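PDB 6UVU: ArsR family transcriptional regulator from Comamonas testosteroni, which acts as an Sb(III)-responsive transcriptional repressor of the ArsR family and probably binds DNA through a winged helix-turn-helix domain. Local coordinates for residues B[34-39]-B[105-110]; B[44-49]-B[64-69]; B[75-80]-B[95-100]. All blocks are in the same frame, centred on the assembly; numbering follows the deposited sequence.

All three contacts lie inside one winged helix-turn-helix domain of the ArsR type, and the second subunit reaches all three. Interaction 1 is buried between helices 26-39 and 102-121. Interactions 2 and 3 belong to the part of the fold that probably binds DNA and are nested in the loop that interaction 1 closes. Interaction 2 is partly buried and joins helix 42-54 to the turn after helix 59-65. Interaction 3 is buried and sets helix 70-82 on strand 94-99. Their chemistry differs: methionine among leucines and an aromatic ring in the first, a guanidinium beside valine in the second, leucine over a tyrosine face in the third.

Interaction 1. Residues B[34-39]-B[105-110]; sequences VLFKVL and LRMLEL
This contact joins helix 26-39 to helix 102-121, two helices that frame the ArsR-type domain near the dimer interface. Met107 reaches across to Leu35, Phe36 and Leu39, and all four residues are buried. The short segments cross at -57°, with axes 10.8 Å apart, so the gap is bridged by side chains. Met107 has CG anti to its backbone N (chi1 -164°), and its chain then bends at chi2 and chi3. These bends turn the thioether back along helix 26-39, toward its N-terminal side, so that CB and CG meet Leu39 while SD and CE reach Phe36. Near the base, Met107 CG lies 3.4 Å from Leu39 CD1, tighter than usual van der Waals contact. At the tip, Met107 CE is 3.6 Å from Phe36 CZ. The same methyl also meets Leu35 CD2, at 3.9 Å. Met107 SD sits 4.8 Å from the centroid of the Phe36 ring and 60° off its normal. This is an oblique Met-aromatic contact, and the Phe36 and Met107 side chains cross at about a right angle. The second subunit adds to the same apolar region: its Leu114 packs on Leu35, and its Leu39 packs on Phe36. Within the chain, Leu39 also touches Leu45 and Leu48 of helix 42-54. Apolar packing of an N-terminal helix against a long C-terminal helix is characteristic of dimeric ArsR-type winged helix proteins.

Interaction 2. Residues B[44-49]-B[64-69]; sequences RLRLLH and AAVGMK
Arg46 extends from helix 42-54 to Val66 and Gly67, which lie in the turn of the probable helix-turn-helix formed by helices 59-65 and 70-82. Its CB points toward that turn. CG stands anti to the carbonyl carbon (chi1 -64°), and CD continues nearly straight outward. A bend at chi3 then brings the guanidinium alongside Val66, the two side chains sliding past each other in opposite directions. Arg46 NE is hydrogen-bonded to the backbone O of Ile24 of the second subunit. Arg46 NH1 approaches Val66 CB at 3.8 Å. It also lies 3.9 Å from Gly67 N, which sits at the edge of the guanidinium, near its plane. Arg46 NH2 comes within 4.2 Å of Val66 CA. Val66 CG1 lies over one face of the group, offset toward its rim. Beside this pair, Leu47 CD2 meets Val66 CG2 at 4.3 Å, a looser apolar touch. Gly67 is the centre of an inverse gamma turn. Leu23 of the second subunit packs on both Arg46 and Val66. No polar bond joins the guanidinium to the turn: they meet by van der Waals contact, while the hydrogen bond from NE goes to the second subunit.

Interaction 3. Residues B[75-80]-B[95-100]; sequences NQLQRL and IHYRIV
Helix 70-82 lies beside strand 94-99, with Leu77 and Tyr97 nearest in the backbone, their CA atoms 7.5 Å apart. In a winged helix-turn-helix fold this is where the probable recognition helix meets the wing, here the antiparallel hairpin of strands 86-91 and 94-99. Leu77 and Tyr97 carry the contact; both are buried, and both CB atoms point across it. Tyr97 has CG anti to its carbonyl carbon (chi1 -73°), which brings one face of the ring against Leu77. Leu77 CB stands over the centre of the ring, 3.6 Å from the Tyr97 centroid and 13° off the normal, a CH-pi contact. Leu77 CD1 covers another part of the ring, 3.5 Å from Tyr97 CD2. Leu77 therefore lies over the ring from its centre to the CD2-CE2 side. Other elements close in on the pair: Leu77 also touches Leu51 of helix 42-54 and Leu62 of helix 59-65, while Val59 packs against both residues. The backbone of Tyr97 is hydrogen-bonded to Leu57. Along the helix, Gln78 NE2 makes a weak hydrogen bond to Asn75 OD1. Beyond the apolar pair, Tyr97 OH comes to 4.0 Å from Gln78 N, too long for a hydrogen bond.

Interaction 1. Residues B[34-39]-B[105-110]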
loop_
_atom_site.group_PDB
_atom_site.type_symbol
_atom_site.label_atom_id
_atom_site.label_comp_id
_atom_site.label_asym_id
_atom_site.label_seq_id
_atom_site.Cartn_x
_atom_site.Cartn_y
_atom_site.Cartn_z
ATOM N N VAL B 34 -6.748 -5.125 -4.280
ATOM C CA VAL B 34 -5.915 -5.757 -5.302
ATOM C C VAL B 34 -4.636 -4.954 -5.526
ATOM O O VAL B 34 -3.548 -5.525 -5.685
ATOM C CB VAL B 34 -6.726 -5.948 -6.603
ATOM C CG1 VAL B 34 -5.856 -6.492 -7.724
ATOM C CG2 VAL B 34 -7.912 -6.883 -6.354
ATOM N N LEU B 35 -4.735 -3.623 -5.517
ATOM C CA LEU B 35 -3.535 -2.786 -5.594
ATOM C C LEU B 35 -2.544 -3.144 -4.487
ATOM O O LEU B 35 -1.364 -3.407 -4.755
ATOM C CB LEU B 35 -3.929 -1.306 -5.530
ATOM C CG LEU B 35 -2.844 -0.248 -5.289
ATOM C CD1 LEU B 35 -1.778 -0.287 -6.379
ATOM C CD2 LEU B 35 -3.466 1.128 -5.203
ATOM N N PHE B 36 -3.020 -3.210 -3.231
ATOM C CA PHE B 36 -2.120 -3.486 -2.117
ATOM C C PHE B 36 -1.554 -4.907 -2.173
ATOM O O PHE B 36 -0.395 -5.126 -1.790
ATOM C CB PHE B 36 -2.844 -3.248 -0.792
ATOM C CG PHE B 36 -3.060 -1.796 -0.467
ATOM C CD1 PHE B 36 -1.982 -0.967 -0.217
ATOM C CD2 PHE B 36 -4.343 -1.266 -0.389
ATOM C CE1 PHE B 36 -2.174 0.361 0.100
ATOM C CE2 PHE B 36 -4.545 0.078 -0.073
ATOM C CZ PHE B 36 -3.457 0.890 0.173
ATOM N N LYS B 37 -2.361 -5.897 -2.613
ATOM C CA LYS B 37 -1.848 -7.263 -2.745
ATOM C C LYS B 37 -0.672 -7.324 -3.718
ATOM O O LYS B 37 0.341 -7.973 -3.441
ATOM C CB LYS B 37 -2.953 -8.227 -3.198
ATOM C CG LYS B 37 -3.959 -8.628 -2.118
ATOM C CD LYS B 37 -4.957 -9.661 -2.649
ATOM C CE LYS B 37 -6.149 -9.845 -1.694
ATOM N NZ LYS B 37 -7.175 -10.750 -2.298
ATOM N N VAL B 38 -0.790 -6.653 -4.862
ATOM C CA VAL B 38 0.317 -6.614 -5.815
ATOM C C VAL B 38 1.568 -6.009 -5.170
ATOM O O VAL B 38 2.678 -6.540 -5.300
ATOM C CB VAL B 38 -0.106 -5.847 -7.079
ATOM C CG1 VAL B 38 1.101 -5.552 -7.942
ATOM C CG2 VAL B 38 -1.135 -6.643 -7.853
ATOM N N LEU B 39 1.410 -4.908 -4.438
ATOM C CA LEU B 39 2.568 -4.279 -3.816
ATOM C C LEU B 39 3.053 -4.979 -2.549
ATOM O O LEU B 39 4.186 -4.717 -2.117
ATOM C CB LEU B 39 2.237 -2.829 -3.493
ATOM C CG LEU B 39 2.088 -1.966 -4.735
ATOM C CD1 LEU B 39 1.304 -0.762 -4.354
ATOM C CD2 LEU B 39 3.469 -1.593 -5.289
ATOM N N LEU B 105 1.935 3.090 -9.491
ATOM C CA LEU B 105 3.061 4.016 -9.472
ATOM C C LEU B 105 2.944 5.020 -8.332
ATOM O O LEU B 105 3.911 5.256 -7.609
ATOM C CB LEU B 105 3.173 4.739 -10.808
ATOM C CG LEU B 105 4.434 5.580 -10.925
ATOM C CD1 LEU B 105 5.668 4.685 -10.835
ATOM C CD2 LEU B 105 4.413 6.338 -12.242
ATOM N N ARG B 106 1.775 5.640 -8.166
ATOM C CA ARG B 106 1.615 6.578 -7.055
ATOM C C ARG B 106 1.793 5.890 -5.704
ATOM O O ARG B 106 2.334 6.492 -4.760
ATOM C CB ARG B 106 0.242 7.249 -7.100
ATOM C CG ARG B 106 -0.336 7.502 -8.469
ATOM C CD ARG B 106 -0.943 8.880 -8.558
ATOM N NE ARG B 106 -1.937 9.157 -7.520
ATOM C CZ ARG B 106 -3.227 9.395 -7.765
ATOM N NH1 ARG B 106 -3.685 9.383 -9.014
ATOM N NH2 ARG B 106 -4.072 9.647 -6.767
ATOM N N MET B 107 1.350 4.637 -5.586
ATOM C CA MET B 107 1.457 3.925 -4.314
ATOM C C MET B 107 2.900 3.546 -4.018
ATOM O O MET B 107 3.354 3.651 -2.869
ATOM C CB MET B 107 0.547 2.689 -4.314
ATOM C CG MET B 107 0.282 2.091 -2.905
ATOM S SD MET B 107 -0.465 3.205 -1.664
ATOM C CE MET B 107 -2.167 3.240 -2.237
ATOM N N LEU B 108 3.644 3.118 -5.047
ATOM C CA LEU B 108 5.086 2.941 -4.898
ATOM C C LEU B 108 5.768 4.250 -4.509
ATOM O O LEU B 108 6.608 4.263 -3.610
ATOM C CB LEU B 108 5.691 2.380 -6.192
ATOM C CG LEU B 108 7.193 2.545 -6.447
ATOM C CD1 LEU B 108 8.016 1.663 -5.535
ATOM C CD2 LEU B 108 7.558 2.251 -7.926
ATOM N N GLU B 109 5.414 5.363 -5.160
ATOM C CA GLU B 109 6.035 6.646 -4.835
ATOM C C GLU B 109 5.753 7.047 -3.392
ATOM O O GLU B 109 6.626 7.600 -2.710
ATOM C CB GLU B 109 5.544 7.740 -5.787
ATOM C CG GLU B 109 6.063 7.634 -7.230
ATOM C CD GLU B 109 5.470 8.725 -8.118
ATOM O OE1 GLU B 109 4.683 9.555 -7.593
ATOM O OE2 GLU B 109 5.795 8.768 -9.327
ATOM N N LEU B 110 4.528 6.810 -2.919
ATOM C CA LEU B 110 4.212 7.103 -1.521
ATOM C C LEU B 110 5.073 6.265 -0.591
ATOM O O LEU B 110 5.662 6.778 0.369
ATOM C CB LEU B 110 2.731 6.860 -1.236
ATOM C CG LEU B 110 2.341 7.083 0.234
ATOM C CD1 LEU B 110 2.655 8.519 0.669
ATOM C CD2 LEU B 110 0.864 6.751 0.455
#

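Interaction 2. Residues B[44-49]-B[64-69]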
loop_
_atom_site.group_PDB
_atom_site.type_symbol
_atom_site.label_atom_id
_atom_site.label_comp_id
_atom_site.label_asym_id
_atom_site.label_seq_id
_atom_site.Cartn_x
_atom_site.Cartn_y
_atom_site.Cartn_z
ATOM N N ARG B 44 8.589 -8.133 -5.429
ATOM C CA ARG B 44 7.826 -7.395 -6.434
ATOM C C ARG B 44 8.040 -5.900 -6.296
ATOM O O ARG B 44 8.099 -5.177 -7.297
ATOM C CB ARG B 44 6.334 -7.694 -6.329
ATOM C CG ARG B 44 5.921 -9.070 -6.793
ATOM C CD ARG B 44 4.461 -9.081 -7.185
ATOM N NE ARG B 44 3.615 -9.006 -6.022
ATOM C CZ ARG B 44 3.340 -10.029 -5.218
ATOM N NH1 ARG B 44 3.858 -11.230 -5.441
ATOM N NH2 ARG B 44 2.555 -9.836 -4.171
ATOM N N LEU B 45 8.132 -5.418 -5.058
ATOM C CA LEU B 45 8.246 -3.987 -4.821
ATOM C C LEU B 45 9.604 -3.475 -5.276
ATOM O O LEU B 45 9.705 -2.395 -5.863
ATOM C CB LEU B 45 8.017 -3.695 -3.332
ATOM C CG LEU B 45 7.894 -2.221 -2.934
ATOM C CD1 LEU B 45 6.629 -1.613 -3.529
ATOM C CD2 LEU B 45 7.904 -2.005 -1.409
ATOM N N ARG B 46 10.661 -4.237 -5.003
ATOM C CA ARG B 46 11.992 -3.864 -5.473
ATOM C C ARG B 46 12.064 -3.906 -6.991
ATOM O O ARG B 46 12.678 -3.031 -7.607
ATOM C CB ARG B 46 13.043 -4.793 -4.862
ATOM C CG ARG B 46 13.160 -4.695 -3.348
ATOM C CD ARG B 46 14.370 -5.470 -2.876
ATOM N NE ARG B 46 15.613 -4.804 -3.250
ATOM C CZ ARG B 46 16.673 -5.442 -3.737
ATOM N NH1 ARG B 46 16.619 -6.754 -3.923
ATOM N NH2 ARG B 46 17.782 -4.774 -4.048
ATOM N N LEU B 47 11.431 -4.912 -7.610
ATOM C CA LEU B 47 11.389 -4.978 -9.070
ATOM C C LEU B 47 10.681 -3.764 -9.638
ATOM O O LEU B 47 11.121 -3.184 -10.644
ATOM C CB LEU B 47 10.670 -6.260 -9.519
ATOM C CG LEU B 47 11.430 -7.583 -9.509
ATOM C CD1 LEU B 47 10.492 -8.753 -9.832
ATOM C CD2 LEU B 47 12.543 -7.506 -10.542
ATOM N N LEU B 48 9.581 -3.362 -8.988
ATOM C CA LEU B 48 8.779 -2.233 -9.457
ATOM C C LEU B 48 9.542 -0.924 -9.313
ATOM O O LEU B 48 9.445 -0.039 -10.171
ATOM C CB LEU B 48 7.476 -2.161 -8.670
ATOM C CG LEU B 48 6.154 -2.661 -9.257
ATOM C CD1 LEU B 48 6.368 -3.619 -10.386
ATOM C CD2 LEU B 48 5.284 -3.293 -8.163
ATOM N N HIS B 49 10.289 -0.778 -8.223
ATOM C CA HIS B 49 11.105 0.414 -8.066
ATOM C C HIS B 49 12.224 0.463 -9.108
ATOM O O HIS B 49 12.456 1.508 -9.721
ATOM C CB HIS B 49 11.686 0.481 -6.654
ATOM C CG HIS B 49 12.419 1.763 -6.390
ATOM N ND1 HIS B 49 13.454 1.866 -5.486
ATOM C CD2 HIS B 49 12.246 3.001 -6.908
ATOM C CE1 HIS B 49 13.894 3.113 -5.466
ATOM N NE2 HIS B 49 13.176 3.822 -6.319
ATOM N N ALA B 64 20.039 -8.070 -12.718
ATOM C CA ALA B 64 21.295 -7.600 -12.142
ATOM C C ALA B 64 21.043 -6.523 -11.101
ATOM O O ALA B 64 21.673 -6.535 -10.040
ATOM C CB ALA B 64 22.234 -7.078 -13.229
ATOM N N ALA B 65 20.117 -5.596 -11.383
ATOM C CA ALA B 65 19.837 -4.491 -10.466
ATOM C C ALA B 65 19.434 -4.988 -9.085
ATOM O O ALA B 65 19.861 -4.425 -8.075
ATOM C CB ALA B 65 18.746 -3.586 -11.039
ATOM N N VAL B 66 18.609 -6.029 -9.017
ATOM C CA VAL B 66 18.217 -6.627 -7.744
ATOM C C VAL B 66 19.103 -7.846 -7.526
ATOM O O VAL B 66 19.966 -8.154 -8.356
ATOM C CB VAL B 66 16.721 -6.987 -7.735
ATOM C CG1 VAL B 66 15.884 -5.738 -7.973
ATOM C CG2 VAL B 66 16.404 -8.038 -8.807
ATOM N N GLY B 67 18.925 -8.557 -6.425
ATOM C CA GLY B 67 19.851 -9.660 -6.227
ATOM C C GLY B 67 19.411 -11.008 -6.768
ATOM O O GLY B 67 19.490 -11.997 -6.031
ATOM N N MET B 68 18.969 -11.098 -8.026
ATOM C CA MET B 68 18.188 -12.264 -8.441
ATOM C C MET B 68 18.629 -12.816 -9.795
ATOM O O MET B 68 19.333 -12.164 -10.568
ATOM C CB MET B 68 16.696 -11.927 -8.487
ATOM C CG MET B 68 16.131 -11.489 -7.153
ATOM S SD MET B 68 14.433 -10.921 -7.301
ATOM C CE MET B 68 13.654 -12.368 -8.021
ATOM N N LYS B 69 18.189 -14.054 -10.071
ATOM C CA LYS B 69 18.497 -14.780 -11.296
ATOM C C LYS B 69 17.520 -14.389 -12.400
ATOM O O LYS B 69 16.330 -14.209 -12.137
ATOM C CB LYS B 69 18.420 -16.284 -11.057
ATOM C CG LYS B 69 19.399 -16.788 -10.022
ATOM C CD LYS B 69 18.872 -18.022 -9.303
ATOM C CE LYS B 69 19.878 -18.489 -8.266
ATOM N NZ LYS B 69 21.252 -18.593 -8.854
#

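Interaction 3. Residues B[75-80]-B[95-100]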
loop_
_atom_site.group_PDB
_atom_site.type_symbol
_atom_site.label_atom_id
_atom_site.label_comp_id
_atom_site.label_asym_id
_atom_site.label_seq_id
_atom_site.Cartn_x
_atom_site.Cartn_y
_atom_site.Cartn_z
ATOM N N ASN B 75 9.955 -14.723 -14.864
ATOM C CA ASN B 75 8.629 -15.228 -14.558
ATOM C C ASN B 75 7.833 -14.187 -13.790
ATOM O O ASN B 75 6.666 -13.939 -14.105
ATOM C CB ASN B 75 8.746 -16.558 -13.809
ATOM C CG ASN B 75 9.496 -17.633 -14.633
ATOM O OD1 ASN B 75 9.660 -17.514 -15.863
ATOM N ND2 ASN B 75 9.955 -18.682 -13.950
ATOM N N GLN B 76 8.484 -13.500 -12.842
ATOM C CA GLN B 76 7.826 -12.442 -12.080
ATOM C C GLN B 76 7.300 -11.338 -12.988
ATOM O O GLN B 76 6.213 -10.795 -12.754
ATOM C CB GLN B 76 8.802 -11.853 -11.061
ATOM C CG GLN B 76 9.137 -12.758 -9.885
ATOM C CD GLN B 76 8.322 -12.418 -8.647
ATOM O OE1 GLN B 76 7.145 -12.049 -8.740
ATOM N NE2 GLN B 76 8.950 -12.528 -7.478
ATOM N N LEU B 77 8.064 -10.976 -14.026
ATOM C CA LEU B 77 7.638 -9.868 -14.875
ATOM C C LEU B 77 6.475 -10.268 -15.779
ATOM O O LEU B 77 5.521 -9.495 -15.947
ATOM C CB LEU B 77 8.815 -9.347 -15.698
ATOM C CG LEU B 77 9.916 -8.647 -14.906
ATOM C CD1 LEU B 77 11.108 -8.421 -15.787
ATOM C CD2 LEU B 77 9.427 -7.336 -14.337
ATOM N N GLN B 78 6.515 -11.466 -16.369
ATOM C CA GLN B 78 5.367 -11.848 -17.189
ATOM C C GLN B 78 4.087 -11.936 -16.354
ATOM O O GLN B 78 3.002 -11.633 -16.861
ATOM C CB GLN B 78 5.625 -13.148 -17.963
ATOM C CG GLN B 78 6.688 -14.086 -17.418
ATOM C CD GLN B 78 7.359 -14.921 -18.524
ATOM O OE1 GLN B 78 6.884 -14.945 -19.665
ATOM N NE2 GLN B 78 8.468 -15.597 -18.188
ATOM N N ARG B 79 4.187 -12.273 -15.062
ATOM C CA ARG B 79 2.992 -12.263 -14.212
ATOM C C ARG B 79 2.449 -10.853 -14.030
ATOM O O ARG B 79 1.232 -10.631 -14.109
ATOM C CB ARG B 79 3.283 -12.884 -12.842
ATOM C CG ARG B 79 3.862 -14.270 -12.882
ATOM C CD ARG B 79 2.854 -15.265 -13.444
ATOM N NE ARG B 79 3.548 -16.248 -14.263
ATOM C CZ ARG B 79 3.661 -16.162 -15.586
ATOM N NH1 ARG B 79 4.327 -17.091 -16.252
ATOM N NH2 ARG B 79 3.093 -15.158 -16.252
ATOM N N LEU B 80 3.332 -9.887 -13.721
ATOM C CA LEU B 80 2.885 -8.496 -13.595
ATOM C C LEU B 80 2.254 -8.009 -14.897
ATOM O O LEU B 80 1.262 -7.269 -14.883
ATOM C CB LEU B 80 4.053 -7.574 -13.205
ATOM C CG LEU B 80 4.390 -7.226 -11.739
ATOM C CD1 LEU B 80 3.154 -7.223 -10.846
ATOM C CD2 LEU B 80 5.467 -8.142 -11.172
ATOM N N ILE B 95 12.890 -8.444 -24.620
ATOM C CA ILE B 95 11.631 -8.010 -24.027
ATOM C C ILE B 95 11.944 -6.899 -23.035
ATOM O O ILE B 95 12.735 -7.092 -22.105
ATOM C CB ILE B 95 10.891 -9.166 -23.341
ATOM C CG1 ILE B 95 10.815 -10.379 -24.276
ATOM C CG2 ILE B 95 9.501 -8.715 -22.926
ATOM C CD1 ILE B 95 10.015 -11.562 -23.708
ATOM N N HIS B 96 11.346 -5.736 -23.256
ATOM C CA HIS B 96 11.520 -4.553 -22.432
ATOM C C HIS B 96 10.231 -4.346 -21.646
ATOM O O HIS B 96 9.135 -4.391 -22.219
ATOM C CB HIS B 96 11.838 -3.343 -23.315
ATOM C CG HIS B 96 12.249 -2.114 -22.560
ATOM N ND1 HIS B 96 11.359 -1.109 -22.226
ATOM C CD2 HIS B 96 13.461 -1.701 -22.111
ATOM C CE1 HIS B 96 12.000 -0.146 -21.586
ATOM N NE2 HIS B 96 13.278 -0.480 -21.503
ATOM N N TYR B 97 10.358 -4.168 -20.336
ATOM C CA TYR B 97 9.206 -4.080 -19.436
ATOM C C TYR B 97 9.074 -2.668 -18.891
ATOM O O TYR B 97 10.068 -2.079 -18.462
ATOM C CB TYR B 97 9.347 -5.059 -18.273
ATOM C CG TYR B 97 9.133 -6.500 -18.650
ATOM C CD1 TYR B 97 7.860 -7.062 -18.655
ATOM C CD2 TYR B 97 10.206 -7.306 -18.985
ATOM C CE1 TYR B 97 7.672 -8.381 -18.985
ATOM C CE2 TYR B 97 10.026 -8.625 -19.310
ATOM C CZ TYR B 97 8.768 -9.155 -19.314
ATOM O OH TYR B 97 8.638 -10.478 -19.656
ATOM N N ARG B 98 7.852 -2.137 -18.897
ATOM C CA ARG B 98 7.546 -0.808 -18.373
ATOM C C ARG B 98 6.270 -0.871 -17.533
ATOM O O ARG B 98 5.349 -1.625 -17.859
ATOM C CB ARG B 98 7.366 0.207 -19.504
ATOM C CG ARG B 98 7.601 1.640 -19.086
ATOM C CD ARG B 98 7.224 2.618 -20.190
ATOM N NE ARG B 98 7.932 2.352 -21.441
ATOM C CZ ARG B 98 9.125 2.860 -21.749
ATOM N NH1 ARG B 98 9.745 3.655 -20.882
ATOM N NH2 ARG B 98 9.701 2.569 -22.914
ATOM N N ILE B 99 6.217 -0.064 -16.473
ATOM C CA ILE B 99 5.035 0.062 -15.621
ATOM C C ILE B 99 4.000 0.911 -16.346
ATOM O O ILE B 99 4.265 2.068 -16.693
ATOM C CB ILE B 99 5.388 0.701 -14.264
ATOM C CG1 ILE B 99 6.340 -0.159 -13.433
ATOM C CG2 ILE B 99 4.136 0.991 -13.462
ATOM C CD1 ILE B 99 6.892 0.580 -12.220
ATOM N N VAL B 100 2.803 0.363 -16.540
ATOM C CA VAL B 100 1.710 1.113 -17.147
ATOM C C VAL B 100 0.499 1.257 -16.225
ATOM O O VAL B 100 -0.507 1.842 -16.633
ATOM C CB VAL B 100 1.294 0.496 -18.502
ATOM C CG1 VAL B 100 2.447 0.601 -19.503
ATOM C CG2 VAL B 100 0.874 -0.949 -18.318
#